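Local coordinates for protein acyl-coa oxidase (Arabidopsis thaliana, PDB 1W07) that oxidises long- and medium-chain acyl-CoAs to 2-trans-enoyl-CoAs in peroxisomal beta-oxidation, using one FAD per subunit and reducing oxygen to hydrogen peroxide, at residues S297-I302 against E393-L398; T304-V309 against K397-H402; L140-G143 against L149-T152. The protein carries 1 engineered substitution. All coordinates share one frame; numbering follows the deposited sequence.

Interaction 1: residues S297-I302 against E393-L398. With FAD (flavin-adenine dinucleotide), chain C.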
loop_
_atom_site.group_PDB
_atom_site.type_symbol
_atom_site.label_atom_id
_atom_site.label_comp_id
_atom_site.label_asym_id
_atom_site.label_seq_id
_atom_site.Cartn_x
_atom_site.Cartn_y
_atom_site.Cartn_z
ATOM N N SER B 297 6.124 -13.246 -5.844
ATOM C CA SER B 297 6.604 -13.633 -7.172
ATOM C C SER B 297 5.606 -13.225 -8.256
ATOM O O SER B 297 6.013 -12.884 -9.366
ATOM C CB SER B 297 6.826 -15.148 -7.250
ATOM O OG SER B 297 5.618 -15.879 -7.054
ATOM N N ARG B 298 4.304 -13.250 -7.959
ATOM C CA ARG B 298 3.330 -12.879 -8.988
ATOM C C ARG B 298 3.513 -11.403 -9.313
ATOM O O ARG B 298 3.601 -11.028 -10.490
ATOM C CB ARG B 298 1.891 -13.114 -8.519
ATOM C CG ARG B 298 1.489 -14.584 -8.380
ATOM C CD ARG B 298 0.115 -14.735 -7.695
ATOM N NE ARG B 298 -0.972 -14.238 -8.530
ATOM C CZ ARG B 298 -2.265 -14.410 -8.271
ATOM N NH1 ARG B 298 -2.658 -15.050 -7.175
ATOM N NH2 ARG B 298 -3.181 -13.979 -9.137
ATOM N N ALA B 299 3.571 -10.568 -8.269
ATOM C CA ALA B 299 3.728 -9.135 -8.449
ATOM C C ALA B 299 5.034 -8.802 -9.161
ATOM O O ALA B 299 5.045 -8.005 -10.094
ATOM C CB ALA B 299 3.655 -8.413 -7.076
ATOM N N VAL B 300 6.131 -9.414 -8.725
ATOM C CA VAL B 300 7.456 -9.188 -9.332
ATOM C C VAL B 300 7.478 -9.629 -10.814
ATOM O O VAL B 300 8.118 -8.981 -11.651
ATOM C CB VAL B 300 8.557 -9.956 -8.548
ATOM C CG1 VAL B 300 9.881 -9.983 -9.339
ATOM C CG2 VAL B 300 8.748 -9.293 -7.168
ATOM N N CYS B 301 6.793 -10.723 -11.133
ATOM C CA CYS B 301 6.744 -11.210 -12.510
ATOM C C CYS B 301 6.089 -10.129 -13.376
ATOM O O CYS B 301 6.577 -9.802 -14.455
ATOM C CB CYS B 301 5.922 -12.497 -12.565
ATOM S SG CYS B 301 5.691 -13.233 -14.213
ATOM N N ILE B 302 4.997 -9.551 -12.881
ATOM C CA ILE B 302 4.278 -8.520 -13.622
ATOM C C ILE B 302 5.126 -7.270 -13.813
ATOM O O ILE B 302 5.273 -6.769 -14.931
ATOM C CB ILE B 302 2.945 -8.160 -12.910
ATOM C CG1 ILE B 302 2.034 -9.403 -12.878
ATOM C CG2 ILE B 302 2.255 -7.016 -13.642
ATOM C CD1 ILE B 302 0.769 -9.269 -11.992
ATOM N N GLU B 393 2.549 -3.642 -3.519
ATOM C CA GLU B 393 2.138 -2.281 -3.824
ATOM C C GLU B 393 3.260 -1.540 -4.546
ATOM O O GLU B 393 3.006 -0.702 -5.419
ATOM C CB GLU B 393 1.716 -1.526 -2.543
ATOM C CG GLU B 393 1.627 0.007 -2.723
ATOM C CD GLU B 393 0.699 0.455 -3.859
ATOM O OE1 GLU B 393 0.771 1.641 -4.265
ATOM O OE2 GLU B 393 -0.119 -0.356 -4.340
ATOM N N GLU B 394 4.502 -1.843 -4.189
ATOM C CA GLU B 394 5.643 -1.196 -4.832
ATOM C C GLU B 394 5.735 -1.649 -6.293
ATOM O O GLU B 394 6.145 -0.878 -7.174
ATOM C CB GLU B 394 6.927 -1.551 -4.096
ATOM C CG GLU B 394 8.195 -0.973 -4.715
ATOM C CD GLU B 394 8.292 0.565 -4.664
ATOM O OE1 GLU B 394 9.268 1.087 -5.230
ATOM O OE2 GLU B 394 7.426 1.246 -4.074
ATOM N N CYS B 395 5.344 -2.889 -6.568
ATOM C CA CYS B 395 5.389 -3.369 -7.943
ATOM C C CYS B 395 4.345 -2.619 -8.742
ATOM O O CYS B 395 4.525 -2.393 -9.938
ATOM C CB CYS B 395 5.132 -4.875 -8.010
ATOM S SG CYS B 395 6.536 -5.894 -7.500
ATOM N N ARG B 396 3.253 -2.226 -8.086
ATOM C CA ARG B 396 2.221 -1.496 -8.799
ATOM C C ARG B 396 2.773 -0.122 -9.196
ATOM O O ARG B 396 2.600 0.311 -10.338
ATOM C CB ARG B 396 0.956 -1.366 -7.941
ATOM C CG ARG B 396 -0.256 -0.829 -8.709
ATOM C CD ARG B 396 -1.374 -0.466 -7.757
ATOM N NE ARG B 396 -0.944 0.629 -6.892
ATOM C CZ ARG B 396 -0.739 1.873 -7.313
ATOM N NH1 ARG B 396 -0.957 2.206 -8.583
ATOM N NH2 ARG B 396 -0.277 2.778 -6.471
ATOM N N LYS B 397 3.464 0.551 -8.273
ATOM C CA LYS B 397 4.035 1.860 -8.560
ATOM C C LYS B 397 5.107 1.753 -9.644
ATOM O O LYS B 397 5.328 2.691 -10.419
ATOM C CB LYS B 397 4.654 2.474 -7.295
ATOM C CG LYS B 397 3.637 2.841 -6.208
ATOM C CD LYS B 397 4.235 3.880 -5.256
ATOM C CE LYS B 397 3.213 4.337 -4.215
ATOM N NZ LYS B 397 2.889 3.269 -3.228
ATOM N N LEU B 398 5.789 0.615 -9.689
ATOM C CA LEU B 398 6.829 0.399 -10.686
ATOM C C LEU B 398 6.244 0.363 -12.100
ATOM O O LEU B 398 6.970 0.528 -13.084
ATOM C CB LEU B 398 7.577 -0.907 -10.387
ATOM C CG LEU B 398 8.557 -0.800 -9.209
ATOM C CD1 LEU B 398 9.025 -2.181 -8.786
ATOM C CD2 LEU B 398 9.737 0.066 -9.619
HETATM P PA FAD C . 6.554 6.118 -16.562
HETATM O O1A FAD C . 7.151 7.469 -16.670
HETATM O O2A FAD C . 6.434 5.292 -17.785
HETATM O O5B FAD C . 7.351 5.301 -15.428
HETATM C C5B FAD C . 7.148 3.899 -15.231
HETATM C C4B FAD C . 8.267 3.332 -14.351
HETATM O O4B FAD C . 9.513 3.713 -14.972
HETATM C C3B FAD C . 8.257 3.989 -12.968
HETATM O O3B FAD C . 8.878 3.119 -12.017
HETATM C C2B FAD C . 9.114 5.231 -13.203
HETATM O O2B FAD C . 9.722 5.636 -11.973
HETATM C C1B FAD C . 10.201 4.617 -14.090
HETATM N N9A FAD C . 10.902 5.656 -14.875
HETATM C C8A FAD C . 10.415 6.288 -15.945
HETATM N N7A FAD C . 11.321 7.141 -16.414
HETATM C C5A FAD C . 12.401 7.045 -15.643
HETATM C C6A FAD C . 13.638 7.678 -15.655
HETATM N N6A FAD C . 13.938 8.561 -16.601
HETATM N N1A FAD C . 14.577 7.330 -14.676
HETATM C C2A FAD C . 14.252 6.361 -13.718
HETATM N N3A FAD C . 13.062 5.785 -13.737
HETATM C C4A FAD C . 12.141 6.100 -14.662
HETATM N N1 FAD C . -2.785 12.618 -18.067
HETATM C C2 FAD C . -3.389 13.656 -18.787
HETATM O O2 FAD C . -2.877 14.063 -19.826
HETATM N N3 FAD C . -4.604 14.185 -18.330
HETATM C C4 FAD C . -5.211 13.669 -17.177
HETATM O O4 FAD C . -6.280 14.135 -16.789
HETATM C C4X FAD C . -4.605 12.637 -16.471
HETATM N N5 FAD C . -5.236 12.072 -15.354
HETATM C C5X FAD C . -4.650 11.008 -14.655
HETATM C C6 FAD C . -5.347 10.370 -13.635
HETATM C C7 FAD C . -4.827 9.217 -13.049
HETATM C C7M FAD C . -5.637 8.506 -11.962
HETATM C C8 FAD C . -3.600 8.709 -13.478
HETATM C C8M FAD C . -3.019 7.417 -12.890
HETATM C C9 FAD C . -2.898 9.362 -14.486
HETATM C C9A FAD C . -3.416 10.512 -15.081
HETATM N N10 FAD C . -2.760 11.112 -16.164
HETATM C C10 FAD C . -3.393 12.116 -16.909
HETATM C "C1'" FAD C . -1.424 10.634 -16.596
HETATM C "C2'" FAD C . -0.377 11.151 -15.602
HETATM O "O2'" FAD C . -0.512 12.569 -15.463
HETATM C "C3'" FAD C . 1.073 10.829 -15.976
HETATM O "O3'" FAD C . 1.367 11.344 -17.278
HETATM C "C4'" FAD C . 1.366 9.327 -15.951
HETATM O "O4'" FAD C . 0.750 8.697 -14.826
HETATM C "C5'" FAD C . 2.876 9.098 -15.894
HETATM O "O5'" FAD C . 3.139 7.722 -15.621
HETATM P P FAD C . 3.827 6.774 -16.721
HETATM O O1P FAD C . 2.897 5.653 -16.980
HETATM O O2P FAD C . 4.277 7.603 -17.861
HETATM O O3P FAD C . 5.095 6.229 -15.894
#
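C395 turns its SG anti to its own carbonyl carbon (chi1 -76°), which sends the sulfur along the backbone of A299 and V300; V300, with CG1 anti to its backbone N (chi1 168°), leaves CG2 as the methyl on the sulfur's side. The sulfur comes to 3.7 Å from A299 O and to the same distance from V300 N, so it rests against the peptide link between these two residues. Its approach to the alanine methyl is scarcely longer, 3.9 Å from C395 SG to A299 CB, and V300 CG2 touches the sulfur from 4.1 Å. Small side chains let the two helices come close, with A299 CA 6.0 Å from C395 CA. On another face of helix 370-398, R396 grips E393 side-on through NE and NH2, one nitrogen to each carboxylate oxygen, the R396 NH2 to E393 OE1 bond measuring 2.7 Å. K397 NZ reaches OE1 of E393 as well, on its anti lone pair, so that one oxygen serves two cationic partners and the glutamate is pinned against rotation. Next to E393, E394 forms a salt bridge with R333, an FAD-binding residue. L337 of helix 328-363 packs on both V300 and C395, while L410 and L413 of helix 410-417 lie against A299; the contact is thus a buried side-by-side packing of helices 278-309 and 370-398, walled by two further helices of the all-helical C-alpha1 domain.

Interaction 2: residues T304-V309 against K397-H402. With FAD (flavin-adenine dinucleotide), chain C.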
loop_
_atom_site.group_PDB
_atom_site.type_symbol
_atom_site.label_atom_id
_atom_site.label_comp_id
_atom_site.label_asym_id
_atom_site.label_seq_id
_atom_site.Cartn_x
_atom_site.Cartn_y
_atom_site.Cartn_z
ATOM N N THR B 304 8.366 -6.953 -13.516
ATOM C CA THR B 304 9.586 -7.229 -14.285
ATOM C C THR B 304 9.299 -7.249 -15.788
ATOM O O THR B 304 10.003 -6.607 -16.565
ATOM C CB THR B 304 10.264 -8.581 -13.843
ATOM O OG1 THR B 304 10.648 -8.498 -12.467
ATOM C CG2 THR B 304 11.518 -8.844 -14.663
ATOM N N ARG B 305 8.262 -7.968 -16.209
ATOM C CA ARG B 305 7.950 -8.011 -17.632
ATOM C C ARG B 305 7.546 -6.632 -18.138
ATOM O O ARG B 305 8.050 -6.169 -19.165
ATOM C CB ARG B 305 6.840 -9.037 -17.902
ATOM C CG ARG B 305 7.271 -10.483 -17.665
ATOM C CD ARG B 305 6.119 -11.445 -17.896
ATOM N NE ARG B 305 6.555 -12.837 -17.837
ATOM C CZ ARG B 305 5.740 -13.874 -17.712
ATOM N NH1 ARG B 305 6.237 -15.102 -17.666
ATOM N NH2 ARG B 305 4.433 -13.685 -17.622
ATOM N N TYR B 306 6.647 -5.954 -17.425
ATOM C CA TYR B 306 6.265 -4.627 -17.881
ATOM C C TYR B 306 7.455 -3.662 -17.919
ATOM O O TYR B 306 7.504 -2.775 -18.771
ATOM C CB TYR B 306 5.176 -4.042 -16.995
ATOM C CG TYR B 306 4.693 -2.704 -17.493
ATOM C CD1 TYR B 306 3.964 -2.604 -18.682
ATOM C CD2 TYR B 306 4.970 -1.531 -16.790
ATOM C CE1 TYR B 306 3.524 -1.369 -19.151
ATOM C CE2 TYR B 306 4.536 -0.294 -17.255
ATOM C CZ TYR B 306 3.816 -0.219 -18.429
ATOM O OH TYR B 306 3.387 1.009 -18.881
ATOM N N SER B 307 8.404 -3.820 -16.997
ATOM C CA SER B 307 9.579 -2.939 -16.949
ATOM C C SER B 307 10.468 -3.145 -18.174
ATOM O O SER B 307 11.190 -2.241 -18.589
ATOM C CB SER B 307 10.403 -3.193 -15.686
ATOM O OG SER B 307 9.703 -2.800 -14.513
ATOM N N ALA B 308 10.413 -4.344 -18.737
ATOM C CA ALA B 308 11.202 -4.679 -19.919
ATOM C C ALA B 308 10.490 -4.205 -21.184
ATOM O O ALA B 308 11.125 -3.970 -22.213
ATOM C CB ALA B 308 11.435 -6.178 -19.983
ATOM N N VAL B 309 9.169 -4.070 -21.104
ATOM C CA VAL B 309 8.385 -3.616 -22.254
ATOM C C VAL B 309 8.307 -2.092 -22.286
ATOM O O VAL B 309 8.488 -1.472 -23.334
ATOM C CB VAL B 309 6.936 -4.167 -22.213
ATOM C CG1 VAL B 309 6.079 -3.455 -23.246
ATOM C CG2 VAL B 309 6.930 -5.670 -22.481
ATOM N N LYS B 397 3.464 0.551 -8.273
ATOM C CA LYS B 397 4.035 1.860 -8.560
ATOM C C LYS B 397 5.107 1.753 -9.644
ATOM O O LYS B 397 5.328 2.691 -10.419
ATOM C CB LYS B 397 4.654 2.474 -7.295
ATOM C CG LYS B 397 3.637 2.841 -6.208
ATOM C CD LYS B 397 4.235 3.880 -5.256
ATOM C CE LYS B 397 3.213 4.337 -4.215
ATOM N NZ LYS B 397 2.889 3.269 -3.228
ATOM N N LEU B 398 5.789 0.615 -9.689
ATOM C CA LEU B 398 6.829 0.399 -10.686
ATOM C C LEU B 398 6.244 0.363 -12.100
ATOM O O LEU B 398 6.970 0.528 -13.084
ATOM C CB LEU B 398 7.577 -0.907 -10.387
ATOM C CG LEU B 398 8.557 -0.800 -9.209
ATOM C CD1 LEU B 398 9.025 -2.181 -8.786
ATOM C CD2 LEU B 398 9.737 0.066 -9.619
ATOM N N CYS B 399 4.930 0.150 -12.199
ATOM C CA CYS B 399 4.265 0.097 -13.500
ATOM C C CYS B 399 3.659 1.464 -13.869
ATOM O O CYS B 399 2.862 1.572 -14.799
ATOM C CB CYS B 399 3.176 -0.986 -13.506
ATOM S SG CYS B 399 3.758 -2.642 -13.576
ATOM N N GLY B 400 4.058 2.515 -13.154
ATOM C CA GLY B 400 3.564 3.848 -13.452
ATOM C C GLY B 400 2.048 3.981 -13.520
ATOM O O GLY B 400 1.326 3.277 -12.818
ATOM N N GLY B 401 1.555 4.882 -14.364
ATOM C CA GLY B 401 0.121 5.088 -14.490
ATOM C C GLY B 401 -0.722 3.855 -14.761
ATOM O O GLY B 401 -1.736 3.631 -14.085
ATOM N N HIS B 402 -0.317 3.058 -15.749
ATOM C CA HIS B 402 -1.054 1.850 -16.121
ATOM C C HIS B 402 -1.173 0.854 -14.984
ATOM O O HIS B 402 -2.064 0.016 -14.995
ATOM C CB HIS B 402 -0.414 1.157 -17.343
ATOM C CG HIS B 402 -0.334 2.021 -18.558
ATOM N ND1 HIS B 402 -1.281 2.973 -18.866
ATOM C CD2 HIS B 402 0.588 2.069 -19.546
ATOM C CE1 HIS B 402 -0.941 3.575 -19.992
ATOM N NE2 HIS B 402 0.190 3.045 -20.424
HETATM P PA FAD C . 6.554 6.118 -16.562
HETATM O O1A FAD C . 7.151 7.469 -16.670
HETATM O O2A FAD C . 6.434 5.292 -17.785
HETATM O O5B FAD C . 7.351 5.301 -15.428
HETATM C C5B FAD C . 7.148 3.899 -15.231
HETATM C C4B FAD C . 8.267 3.332 -14.351
HETATM O O4B FAD C . 9.513 3.713 -14.972
HETATM C C3B FAD C . 8.257 3.989 -12.968
HETATM O O3B FAD C . 8.878 3.119 -12.017
HETATM C C2B FAD C . 9.114 5.231 -13.203
HETATM O O2B FAD C . 9.722 5.636 -11.973
HETATM C C1B FAD C . 10.201 4.617 -14.090
HETATM N N9A FAD C . 10.902 5.656 -14.875
HETATM C C8A FAD C . 10.415 6.288 -15.945
HETATM N N7A FAD C . 11.321 7.141 -16.414
HETATM C C5A FAD C . 12.401 7.045 -15.643
HETATM C C6A FAD C . 13.638 7.678 -15.655
HETATM N N6A FAD C . 13.938 8.561 -16.601
HETATM N N1A FAD C . 14.577 7.330 -14.676
HETATM C C2A FAD C . 14.252 6.361 -13.718
HETATM N N3A FAD C . 13.062 5.785 -13.737
HETATM C C4A FAD C . 12.141 6.100 -14.662
HETATM N N1 FAD C . -2.785 12.618 -18.067
HETATM C C2 FAD C . -3.389 13.656 -18.787
HETATM O O2 FAD C . -2.877 14.063 -19.826
HETATM N N3 FAD C . -4.604 14.185 -18.330
HETATM C C4 FAD C . -5.211 13.669 -17.177
HETATM O O4 FAD C . -6.280 14.135 -16.789
HETATM C C4X FAD C . -4.605 12.637 -16.471
HETATM N N5 FAD C . -5.236 12.072 -15.354
HETATM C C5X FAD C . -4.650 11.008 -14.655
HETATM C C6 FAD C . -5.347 10.370 -13.635
HETATM C C7 FAD C . -4.827 9.217 -13.049
HETATM C C7M FAD C . -5.637 8.506 -11.962
HETATM C C8 FAD C . -3.600 8.709 -13.478
HETATM C C8M FAD C . -3.019 7.417 -12.890
HETATM C C9 FAD C . -2.898 9.362 -14.486
HETATM C C9A FAD C . -3.416 10.512 -15.081
HETATM N N10 FAD C . -2.760 11.112 -16.164
HETATM C C10 FAD C . -3.393 12.116 -16.909
HETATM C "C1'" FAD C . -1.424 10.634 -16.596
HETATM C "C2'" FAD C . -0.377 11.151 -15.602
HETATM O "O2'" FAD C . -0.512 12.569 -15.463
HETATM C "C3'" FAD C . 1.073 10.829 -15.976
HETATM O "O3'" FAD C . 1.367 11.344 -17.278
HETATM C "C4'" FAD C . 1.366 9.327 -15.951
HETATM O "O4'" FAD C . 0.750 8.697 -14.826
HETATM C "C5'" FAD C . 2.876 9.098 -15.894
HETATM O "O5'" FAD C . 3.139 7.722 -15.621
HETATM P P FAD C . 3.827 6.774 -16.721
HETATM O O1P FAD C . 2.897 5.653 -16.980
HETATM O O2P FAD C . 4.277 7.603 -17.861
HETATM O O3P FAD C . 5.095 6.229 -15.894
HETATM O O HOH W 1 3.131 3.020 -17.339
#
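Y306 carries its ring from helix 278-309 across to the turn that follows helix 370-398, CG lying anti to the backbone N (chi1 -176°). Its CB and CG begin beside the sulfur of C399, and the closest approach follows at CD2, 3.6 Å from C399 SG. The sulfur stands oblique to the ring, 4.6 Å from its centroid, in a cysteine sulfur-aromatic contact. Farther out, CE2 of Y306 reaches C399 O at 3.5 Å. The hydroxyl at the tip meets the edge of the H402 imidazole, with Y306 OH 3.1 Å from H402 CD2, and the two side chains cross at about a right angle. Both ring nitrogens of H402 are engaged by the second subunit, NE2 by the carbonyl of L140 and ND1 by the indole of W175. The tyrosine hydroxyl donates to a water 2.5 Å from Y306 OH, which in turn donates to C399 O and to the FAD phosphate oxygen O1P. A phenylalanine in its place would probably leave this water without its donor and less firmly fixed between C399 O and the phosphate. The backbone N of G401 donates to the same O1P at 3.0 Å, while the bare CA of G400 lies beside O3P, where a side chain would collide with the cofactor. Within this contact, a main-chain N-H and a tyrosine-oriented water, both neutral donors, meet O1P and would help to disperse its charge.

Interaction 3: residues L140-G143 against L149-T152. With FAD (flavin-adenine dinucleotide), chain I.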
loop_
_atom_site.group_PDB
_atom_site.type_symbol
_atom_site.label_atom_id
_atom_site.label_comp_id
_atom_site.label_asym_id
_atom_site.label_seq_id
_atom_site.Cartn_x
_atom_site.Cartn_y
_atom_site.Cartn_z
ATOM N N LEU B 140 -15.985 -9.129 17.482
ATOM C CA LEU B 140 -15.902 -7.695 17.249
ATOM C C LEU B 140 -14.846 -7.065 18.144
ATOM O O LEU B 140 -14.008 -6.288 17.690
ATOM C CB LEU B 140 -17.251 -7.020 17.522
ATOM C CG LEU B 140 -18.172 -6.837 16.313
ATOM C CD1 LEU B 140 -19.564 -6.397 16.759
ATOM C CD2 LEU B 140 -17.555 -5.808 15.376
ATOM N N GLY B 141 -14.880 -7.413 19.423
ATOM C CA GLY B 141 -13.930 -6.836 20.353
ATOM C C GLY B 141 -12.598 -7.519 20.544
ATOM O O GLY B 141 -11.717 -6.937 21.175
ATOM N N HIS B 142 -12.425 -8.728 20.008
ATOM C CA HIS B 142 -11.166 -9.461 20.198
ATOM C C HIS B 142 -10.713 -10.317 19.017
ATOM O O HIS B 142 -11.438 -11.203 18.546
ATOM C CB HIS B 142 -11.253 -10.362 21.445
ATOM C CG HIS B 142 -11.418 -9.608 22.726
ATOM N ND1 HIS B 142 -12.630 -9.100 23.144
ATOM C CD2 HIS B 142 -10.514 -9.241 23.663
ATOM C CE1 HIS B 142 -12.462 -8.450 24.280
ATOM N NE2 HIS B 142 -11.188 -8.522 24.617
ATOM N N GLY B 143 -9.491 -10.044 18.570
ATOM C CA GLY B 143 -8.899 -10.769 17.464
ATOM C C GLY B 143 -7.557 -11.316 17.911
ATOM O O GLY B 143 -7.426 -12.514 18.156
ATOM N N LEU B 149 -11.679 -13.390 24.487
ATOM C CA LEU B 149 -12.985 -13.705 23.893
ATOM C C LEU B 149 -14.064 -13.641 24.968
ATOM O O LEU B 149 -13.825 -14.070 26.101
ATOM C CB LEU B 149 -12.986 -15.104 23.265
ATOM C CG LEU B 149 -12.032 -15.307 22.088
ATOM C CD1 LEU B 149 -12.232 -16.702 21.505
ATOM C CD2 LEU B 149 -12.277 -14.222 21.038
ATOM N N GLU B 150 -15.235 -13.115 24.599
ATOM C CA GLU B 150 -16.371 -12.948 25.510
ATOM C C GLU B 150 -17.443 -14.029 25.373
ATOM O O GLU B 150 -18.225 -14.247 26.296
ATOM C CB GLU B 150 -17.039 -11.582 25.288
ATOM C CG GLU B 150 -16.106 -10.393 25.420
ATOM C CD GLU B 150 -16.805 -9.068 25.200
ATOM O OE1 GLU B 150 -17.712 -8.727 25.994
ATOM O OE2 GLU B 150 -16.455 -8.363 24.229
ATOM N N THR B 151 -17.500 -14.692 24.224
ATOM C CA THR B 151 -18.508 -15.731 24.039
ATOM C C THR B 151 -18.333 -16.792 25.127
ATOM O O THR B 151 -17.214 -17.182 25.458
ATOM C CB THR B 151 -18.401 -16.367 22.631
ATOM O OG1 THR B 151 -18.594 -15.344 21.648
ATOM C CG2 THR B 151 -19.483 -17.457 22.440
ATOM N N THR B 152 -19.440 -17.243 25.700
ATOM C CA THR B 152 -19.364 -18.241 26.754
ATOM C C THR B 152 -19.998 -19.567 26.381
ATOM O O THR B 152 -20.898 -19.622 25.548
ATOM C CB THR B 152 -20.035 -17.732 28.049
ATOM O OG1 THR B 152 -21.394 -17.395 27.777
ATOM C CG2 THR B 152 -19.334 -16.511 28.563
HETATM P PA FAD I . -5.522 -5.800 17.078
HETATM O O1A FAD I . -4.794 -6.971 17.613
HETATM O O2A FAD I . -6.618 -5.231 17.892
HETATM O O5B FAD I . -4.449 -4.653 16.735
HETATM C C5B FAD I . -4.867 -3.359 16.293
HETATM C C4B FAD I . -3.703 -2.369 16.400
HETATM O O4B FAD I . -3.264 -2.366 17.771
HETATM C C3B FAD I . -2.509 -2.826 15.557
HETATM O O3B FAD I . -1.713 -1.694 15.196
HETATM C C2B FAD I . -1.754 -3.725 16.535
HETATM O O2B FAD I . -0.358 -3.726 16.228
HETATM C C1B FAD I . -1.949 -2.942 17.837
HETATM N N9A FAD I . -1.808 -3.827 19.017
HETATM C C8A FAD I . -2.716 -4.698 19.462
HETATM N N7A FAD I . -2.244 -5.322 20.542
HETATM C C5A FAD I . -1.026 -4.852 20.786
HETATM C C6A FAD I . -0.073 -5.109 21.763
HETATM N N6A FAD I . -0.256 -6.063 22.671
HETATM N N1A FAD I . 1.121 -4.379 21.742
HETATM C C2A FAD I . 1.334 -3.422 20.745
HETATM N N3A FAD I . 0.408 -3.213 19.825
HETATM C C4A FAD I . -0.751 -3.893 19.819
HETATM N N1 FAD I . -10.807 -14.833 12.474
HETATM C C2 FAD I . -11.378 -16.093 12.694
HETATM O O2 FAD I . -11.583 -16.482 13.841
HETATM N N3 FAD I . -11.722 -16.891 11.593
HETATM C C4 FAD I . -11.501 -16.429 10.290
HETATM O O4 FAD I . -11.777 -17.153 9.332
HETATM C C4X FAD I . -10.955 -15.166 10.081
HETATM N N5 FAD I . -10.801 -14.655 8.784
HETATM C C5X FAD I . -10.270 -13.382 8.563
HETATM C C6 FAD I . -10.233 -12.852 7.278
HETATM C C7 FAD I . -9.812 -11.544 7.072
HETATM C C7M FAD I . -9.801 -10.993 5.646
HETATM C C8 FAD I . -9.418 -10.758 8.160
HETATM C C8M FAD I . -8.950 -9.315 7.962
HETATM C C9 FAD I . -9.447 -11.296 9.441
HETATM C C9A FAD I . -9.869 -12.604 9.657
HETATM N N10 FAD I . -9.972 -13.135 10.950
HETATM C C10 FAD I . -10.599 -14.374 11.165
HETATM C "C1'" FAD I . -9.529 -12.356 12.134
HETATM C "C2'" FAD I . -8.002 -12.394 12.244
HETATM O "O2'" FAD I . -7.546 -13.749 12.252
HETATM C "C3'" FAD I . -7.437 -11.664 13.466
HETATM O "O3'" FAD I . -7.993 -12.226 14.658
HETATM C "C4'" FAD I . -7.733 -10.163 13.447
HETATM O "O4'" FAD I . -7.709 -9.642 12.116
HETATM C "C5'" FAD I . -6.693 -9.439 14.303
HETATM O "O5'" FAD I . -6.830 -8.026 14.163
HETATM P P FAD I . -7.353 -7.124 15.384
HETATM O O1P FAD I . -8.504 -6.345 14.881
HETATM O O2P FAD I . -7.540 -7.989 16.570
HETATM O O3P FAD I . -6.100 -6.146 15.618
HETATM O O HOH W 2 -14.959 -9.654 22.257
#
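H142 and E150 set their side chains about perpendicular to each other, the imidazole and carboxylate planes 78° apart. The carboxylate presents OE2 to the edge of the ring, near its plane, 4.0 Å from both ND1 and CE1 of H142. A water lies between them, 2.6 Å from H142 ND1 and 2.8 Å from E150 OE2. E150 arrives there on a chain extended beyond CG (chi2 -180°), and T170 OG1 bonds the same OE2. NE2 of H142 is claimed by E321 of the second subunit; two acidic side chains near one imidazole could favour its protonated form. L149 addresses the histidine differently: its backbone N lies over one face of the ring, 4.1 Å above the plane and displaced toward the rim. The leucine's CD2 turns back to H142, 4.0 Å from H142 CB. Neighbouring G143 needs to be bare, since its CA is 3.2 Å from FAD O2P and a side chain would run into the phosphate. Q312 of the second subunit takes the N-H of G143 and gives to the carbonyl of G141. The pair of segments shapes the loop between strands 133-136 and 152-156 of the acyl-CoA dehydrogenase middle domain, the FAD-binding loop that in this dimer meets the helical domain of the partner subunit.

How the interactions relate
Interaction 3 comes first along the chain, in the middle domain, and interactions 1 and 2 follow in the C-alpha1 domain. The latter two lie 8 Å apart between centres and share K397 and L398: both join helix 278-309 to helix 370-398, interaction 1 inside the helix pair and interaction 2 where the second helix gives way to its glycine turn. Interaction 3 stands across the chain's centre, about 37 Å from interaction 1 and 44 Å from interaction 2 between centres, and faces a different FAD. Dimerisation unites the halves: H402 of interaction 2 bonds L140 of the other subunit, so each cofactor is bound by both subunits, including one's middle domain and the other's helical domain.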